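Side-chain contacts in Nsp15 (Middle East respiratory syndrome-related coronavirus, PDB 5YVD), which is an endoribonuclease that probably cuts viral RNA at uridylates and is found here as an assembly of six chains: residues Leu201-Ser204 / Asp205-Asp209; Tyr252-Gln255 / Gln256-His259; Tyr176-Val179 / Asn180-Phe183. One frame throughout, in Å; residues are numbered along the deposited sequence.

How the contacts relate
Contacts 1 and 2 lie on the surface, and contact 3 is partly buried. Contacts 1 and 2 both belong to the endoribonuclease domain, with centres about 17 Å apart. Contact 1 opens helix 205-212, and contact 2 closes helix 248-255. They do not touch, but Tyr252 and Lys253 of contact 2 pack on helix 205-212. Contact 3 belongs to the middle domain, its centre about 38 Å from that of contact 1, and it turns the chain back after strand 174-178. Contact 1 satisfies backbone N-H groups with side-chain oxygens, contact 2 combines backbone bonds with a salt bridge, and contact 3 pairs two backbone bonds of a tight turn with a lysine chain laid over a ring.

Contact 1 of 3, residues Leu201-Ser204 / Asp205-Asp209; sequences LPLS and DMEKD
Ser204 turns OG in between its own backbone N and carbonyl carbon (chi1 77°), and there it meets the backbone of Glu207. The side chain of Glu207 starts beside its backbone N (chi1 -66°) and bends at the second torsion. This carries its carboxylate back to Leu203. Ser204 OG accepts from Glu207 N at 3.1 Å, and the bond is nearly straight, at 168°. Ser204 stands at the N-cap of helix 205-212, and this is its capping bond. The first regular helical bond follows, from Lys208 N to Ser204 O at 3.1 Å. Glu207 OE1 takes a weak, bent hydrogen bond from Leu203 N, also 3.1 Å. The Leu203 and Glu207 side chains lie side by side and point the same way, with Leu203 CB 3.5 Å from Glu207 OE1. On the Lys208 side of the turn, the Pro202 ring crosses the Lys208 chain at about a right angle. Pro202 CB meets Lys208 CG at 3.9 Å and Glu207 CB at the same distance.

The polar ends have further partners. Ser204 OG is hydrogen-bonded to Asp297, and Glu207 OE2 to the backbone N of Leu296. Glu207 OE1 also forms a salt bridge with Arg195, which in turn binds the carbonyl of Leu201. The buried carboxylate is thus gripped at both oxygens, and the positive charge of Arg195 would probably help keep it ionised. The arrangement is a serine N-cap with an acidic residue three positions on, typical of the first turn of an alpha-helix, here tied to the start of helix 296-304.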
# COMPACT_ATOMS: atom_id res chain seq x y z
N LEU A 201 -1.31 -22.51 -34.56
CA LEU A 201 -1.63 -22.88 -35.93
C LEU A 201 -0.55 -23.78 -36.47
O LEU A 201 0.62 -23.46 -36.34
CB LEU A 201 -1.76 -21.64 -36.82
CG LEU A 201 -3.21 -21.23 -37.13
CD1 LEU A 201 -3.94 -20.68 -35.89
CD2 LEU A 201 -3.25 -20.23 -38.29
N PRO A 202 -0.95 -24.90 -37.10
CA PRO A 202 0.03 -25.83 -37.63
C PRO A 202 0.81 -25.18 -38.75
O PRO A 202 0.32 -24.25 -39.38
CB PRO A 202 -0.82 -27.00 -38.13
CG PRO A 202 -2.13 -26.41 -38.44
CD PRO A 202 -2.33 -25.33 -37.41
N LEU A 203 2.01 -25.66 -38.98
CA LEU A 203 2.94 -25.01 -39.87
C LEU A 203 3.45 -25.93 -40.98
O LEU A 203 4.21 -25.48 -41.82
CB LEU A 203 4.13 -24.48 -39.06
CG LEU A 203 3.88 -23.28 -38.15
CD1 LEU A 203 5.04 -23.11 -37.18
CD2 LEU A 203 3.64 -22.02 -38.97
N SER A 204 3.04 -27.19 -40.98
CA SER A 204 3.50 -28.17 -41.95
C SER A 204 2.47 -29.30 -42.07
O SER A 204 1.56 -29.41 -41.25
CB SER A 204 4.83 -28.75 -41.50
OG SER A 204 4.62 -29.71 -40.47
N ASP A 205 2.63 -30.17 -43.05
CA ASP A 205 1.71 -31.28 -43.23
C ASP A 205 1.77 -32.27 -42.07
O ASP A 205 0.75 -32.78 -41.60
CB ASP A 205 2.01 -32.00 -44.53
CG ASP A 205 1.36 -31.34 -45.71
OD1 ASP A 205 0.30 -30.70 -45.53
OD2 ASP A 205 1.93 -31.47 -46.81
N MET A 206 2.97 -32.54 -41.61
CA MET A 206 3.16 -33.38 -40.44
C MET A 206 2.41 -32.79 -39.24
O MET A 206 1.68 -33.51 -38.55
CB MET A 206 4.64 -33.55 -40.14
CG MET A 206 4.94 -34.73 -39.25
SD MET A 206 6.59 -34.60 -38.52
CE MET A 206 7.57 -35.35 -39.81
N GLU A 207 2.55 -31.49 -38.98
CA GLU A 207 1.85 -30.89 -37.84
C GLU A 207 0.33 -31.06 -37.95
O GLU A 207 -0.33 -31.35 -36.96
CB GLU A 207 2.26 -29.42 -37.63
CG GLU A 207 3.73 -29.27 -37.24
CD GLU A 207 4.06 -28.07 -36.34
OE1 GLU A 207 3.58 -26.93 -36.61
OE2 GLU A 207 4.84 -28.27 -35.38
N LYS A 208 -0.21 -30.93 -39.16
CA LYS A 208 -1.66 -31.07 -39.37
C LYS A 208 -2.14 -32.48 -39.08
O LYS A 208 -3.18 -32.67 -38.41
CB LYS A 208 -2.06 -30.69 -40.79
CG LYS A 208 -1.92 -29.21 -41.12
CD LYS A 208 -2.39 -28.92 -42.55
CE LYS A 208 -1.70 -27.71 -43.16
NZ LYS A 208 -2.64 -26.55 -43.15
N ASP A 209 -1.41 -33.46 -39.61
CA ASP A 209 -1.79 -34.83 -39.39
C ASP A 209 -1.74 -35.08 -37.88
O ASP A 209 -2.64 -35.70 -37.31
CB ASP A 209 -0.85 -35.78 -40.16
CG ASP A 209 -1.11 -35.79 -41.67
OD1 ASP A 209 -2.11 -35.21 -42.16
OD2 ASP A 209 -0.29 -36.42 -42.38

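Contact 2 of 3, residues Tyr252-Gln255 / Gln256-His259; sequences YKRQ and QEGH. Unlike the reference sequence in segment 252-255: Arg254 (reference Lys).
Tyr252 offers one ring face to the side chain of Gln256, four residues on. Gln256 CG sits 3.9 Å from the ring centroid, displaced toward the rim, in a CH-pi contact. The Gln256 amide is nearly parallel to the ring, 18° between the planes, and lies by its CE2 and OH side. Gln256 N also gives to Tyr252 O at 3.1 Å. The same tyrosine ring stacks on Phe200.

Lys253 runs extended as far as CE and turns at its last torsion; NZ ends 4.4 Å from Glu257 OE2. The charges can attract, but this is too long for a salt bridge.

Arg254 forms the salt bridge, with NH1 3.4 Å from Glu257 OE1. The oxygen lies over a guanidinium face, and no N-H points at it, so only charge attracts. The stronger partner of Arg254 is Glu279, and Phe237 adds a cation-pi contact. Arg254 O accepts from Glu257 N at 3.0 Å.

Gln255 folds its side chain back toward the next residue (chi1 81°), which brings NE2 to 3.7 Å from Gln256 CG. Gln255 O accepts from Gly258 N at 2.8 Å and closes a type I beta turn. Gly258, with a positive phi, takes the chain out of the helical conformation. Such a turn ending in a glycine is a common way to finish an alpha-helix, here helix 248-255 ahead of strand 260-263.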
# COMPACT_ATOMS: atom_id res chain seq x y z
N TYR A 252 -0.67 -28.87 -26.62
CA TYR A 252 -1.85 -28.20 -27.17
C TYR A 252 -2.92 -29.23 -27.55
O TYR A 252 -4.10 -29.11 -27.14
CB TYR A 252 -1.47 -27.40 -28.40
CG TYR A 252 -2.63 -26.91 -29.23
CD1 TYR A 252 -2.91 -27.46 -30.46
CD2 TYR A 252 -3.43 -25.87 -28.79
CE1 TYR A 252 -3.96 -27.01 -31.22
CE2 TYR A 252 -4.48 -25.40 -29.55
CZ TYR A 252 -4.74 -25.98 -30.76
OH TYR A 252 -5.78 -25.54 -31.53
N LYS A 253 -2.52 -30.23 -28.32
CA LYS A 253 -3.48 -31.21 -28.82
C LYS A 253 -4.21 -31.79 -27.66
O LYS A 253 -5.42 -31.97 -27.67
CB LYS A 253 -2.77 -32.33 -29.58
CG LYS A 253 -3.71 -33.44 -30.01
CD LYS A 253 -3.03 -34.41 -30.94
CE LYS A 253 -3.95 -35.58 -31.27
NZ LYS A 253 -4.23 -36.39 -30.06
N ARG A 254 -3.43 -32.07 -26.63
CA ARG A 254 -3.94 -32.72 -25.47
C ARG A 254 -4.96 -31.87 -24.75
O ARG A 254 -6.07 -32.31 -24.50
CB ARG A 254 -2.80 -33.04 -24.53
CG ARG A 254 -3.25 -33.57 -23.18
CD ARG A 254 -3.91 -34.92 -23.34
NE ARG A 254 -4.75 -35.24 -22.21
CZ ARG A 254 -5.46 -36.36 -22.11
NH1 ARG A 254 -5.43 -37.29 -23.06
NH2 ARG A 254 -6.21 -36.54 -21.03
N GLN A 255 -4.58 -30.64 -24.42
CA GLN A 255 -5.37 -29.82 -23.51
C GLN A 255 -6.67 -29.30 -24.14
O GLN A 255 -7.64 -29.01 -23.43
CB GLN A 255 -4.53 -28.68 -22.95
CG GLN A 255 -4.40 -27.50 -23.88
CD GLN A 255 -5.55 -26.56 -23.76
OE1 GLN A 255 -6.12 -26.42 -22.69
NE2 GLN A 255 -5.90 -25.89 -24.85
N GLN A 256 -6.67 -29.18 -25.47
CA GLN A 256 -7.86 -28.87 -26.24
C GLN A 256 -8.93 -29.95 -26.13
O GLN A 256 -10.07 -29.71 -26.56
CB GLN A 256 -7.50 -28.71 -27.71
CG GLN A 256 -6.90 -27.36 -28.05
CD GLN A 256 -7.90 -26.43 -28.68
OE1 GLN A 256 -8.50 -26.73 -29.72
NE2 GLN A 256 -8.07 -25.26 -28.08
N GLU A 257 -8.58 -31.12 -25.60
CA GLU A 257 -9.59 -32.12 -25.24
C GLU A 257 -10.24 -31.79 -23.89
O GLU A 257 -11.05 -32.55 -23.40
CB GLU A 257 -8.99 -33.55 -25.21
CG GLU A 257 -8.50 -34.03 -26.56
CD GLU A 257 -7.71 -35.34 -26.50
OE1 GLU A 257 -7.00 -35.60 -25.51
OE2 GLU A 257 -7.78 -36.11 -27.48
N GLY A 258 -9.83 -30.68 -23.27
CA GLY A 258 -10.54 -30.09 -22.13
C GLY A 258 -10.27 -30.62 -20.74
O GLY A 258 -10.96 -30.24 -19.78
N HIS A 259 -9.29 -31.50 -20.59
CA HIS A 259 -9.11 -32.20 -19.32
C HIS A 259 -7.73 -31.95 -18.69
O HIS A 259 -7.14 -32.83 -18.05
CB HIS A 259 -9.39 -33.69 -19.53
CG HIS A 259 -10.82 -34.00 -19.84
ND1 HIS A 259 -11.44 -35.14 -19.38
CD2 HIS A 259 -11.76 -33.33 -20.54
CE1 HIS A 259 -12.70 -35.16 -19.79
NE2 HIS A 259 -12.91 -34.08 -20.50

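Contact 3 of 3, residues Tyr176-Val179 / Asn180-Phe183; sequences YKKV and NNEF
Phe183 and Lys178 cross at a slant, with the lysine chain over one face of the ring. Lys178 CG lies almost on the ring normal, 4.0 Å from the centroid, in a CH-pi contact. Beyond this the chain bends at chi3 (70°) and runs alongside Asn181, pointing the same way. Lys178 NZ gives Asn181 OD1 a weak hydrogen bond of 3.2 Å. Its stronger partners are the carbonyls of Thr131 and Phe128. The Tyr176 ring meets Phe183 obliquely, with Tyr176 CD1 4.0 Å from Phe183 CE1.

The backbone sets these side chains against each other. Val179 N gives to Glu182 O at 2.8 Å, and Glu182 N gives back to Val179 O at 3.2 Å. Asn180 and Asn181 between them both have positive phi, close to a type I' turn. The result is a tight hairpin-like reversal, and Lys178 and Phe183 form its non-hydrogen-bonded pair.

On the other edge, strand 174-178 pairs with strand 134-138 through Tyr176 with Phe136 and Lys178 with Ala134. Helix 124-129 covers the aromatic side: its Phe128 packs on Tyr176 and Phe183 and makes a cation-pi contact with Lys178, while Tyr145 stacks on the Phe183 ring.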
# COMPACT_ATOMS: atom_id res chain seq x y z
N TYR A 176 22.52 -8.51 -35.65
CA TYR A 176 23.98 -8.47 -35.56
C TYR A 176 24.40 -8.38 -34.12
O TYR A 176 23.70 -7.83 -33.28
CB TYR A 176 24.54 -7.30 -36.36
CG TYR A 176 24.12 -7.34 -37.80
CD1 TYR A 176 24.99 -7.79 -38.78
CD2 TYR A 176 22.85 -6.96 -38.19
CE1 TYR A 176 24.61 -7.87 -40.12
CE2 TYR A 176 22.46 -7.03 -39.53
CZ TYR A 176 23.35 -7.49 -40.49
OH TYR A 176 23.01 -7.55 -41.82
N LYS A 177 25.54 -8.97 -33.82
CA LYS A 177 26.10 -8.85 -32.49
C LYS A 177 27.57 -8.52 -32.60
O LYS A 177 28.27 -9.08 -33.44
CB LYS A 177 25.89 -10.14 -31.70
CG LYS A 177 26.36 -10.03 -30.27
CD LYS A 177 25.87 -11.18 -29.42
CE LYS A 177 26.18 -10.93 -27.95
NZ LYS A 177 26.19 -12.19 -27.17
N LYS A 178 28.01 -7.61 -31.75
CA LYS A 178 29.42 -7.24 -31.64
C LYS A 178 29.93 -7.50 -30.22
O LYS A 178 29.22 -7.25 -29.24
CB LYS A 178 29.59 -5.75 -31.96
CG LYS A 178 29.92 -5.49 -33.42
CD LYS A 178 29.81 -4.02 -33.76
CE LYS A 178 30.91 -3.19 -33.14
NZ LYS A 178 30.56 -1.74 -33.20
N VAL A 179 31.15 -8.01 -30.13
CA VAL A 179 31.83 -8.21 -28.86
C VAL A 179 33.27 -7.79 -29.07
O VAL A 179 33.95 -8.37 -29.91
CB VAL A 179 31.79 -9.69 -28.42
CG1 VAL A 179 32.73 -9.95 -27.23
CG2 VAL A 179 30.36 -10.13 -28.08
N ASN A 180 33.73 -6.79 -28.32
CA ASN A 180 35.08 -6.21 -28.47
C ASN A 180 35.22 -5.49 -29.80
O ASN A 180 36.27 -5.54 -30.42
CB ASN A 180 36.18 -7.27 -28.33
CG ASN A 180 36.18 -7.92 -26.96
OD1 ASN A 180 36.41 -7.26 -25.95
ND2 ASN A 180 35.91 -9.22 -26.92
N ASN A 181 34.15 -4.85 -30.24
CA ASN A 181 34.09 -4.19 -31.55
C ASN A 181 34.32 -5.18 -32.71
O ASN A 181 34.80 -4.81 -33.79
CB ASN A 181 35.08 -3.01 -31.61
CG ASN A 181 34.46 -1.77 -32.26
OD1 ASN A 181 33.44 -1.29 -31.80
ND2 ASN A 181 35.09 -1.26 -33.31
N GLU A 182 33.98 -6.44 -32.48
CA GLU A 182 34.14 -7.51 -33.45
C GLU A 182 32.80 -8.27 -33.60
O GLU A 182 32.21 -8.74 -32.61
CB GLU A 182 35.27 -8.46 -33.01
CG GLU A 182 36.68 -7.86 -33.00
CD GLU A 182 37.60 -8.45 -34.06
OE1 GLU A 182 37.12 -8.67 -35.19
OE2 GLU A 182 38.80 -8.70 -33.77
N PHE A 183 32.32 -8.36 -34.83
CA PHE A 183 31.10 -9.12 -35.11
C PHE A 183 31.23 -10.60 -34.76
O PHE A 183 32.25 -11.19 -35.02
CB PHE A 183 30.74 -9.02 -36.56
CG PHE A 183 30.21 -7.68 -36.95
CD1 PHE A 183 28.84 -7.43 -36.93
CD2 PHE A 183 31.06 -6.69 -37.37
CE1 PHE A 183 28.32 -6.22 -37.32
CE2 PHE A 183 30.57 -5.47 -37.75
CZ PHE A 183 29.19 -5.22 -37.73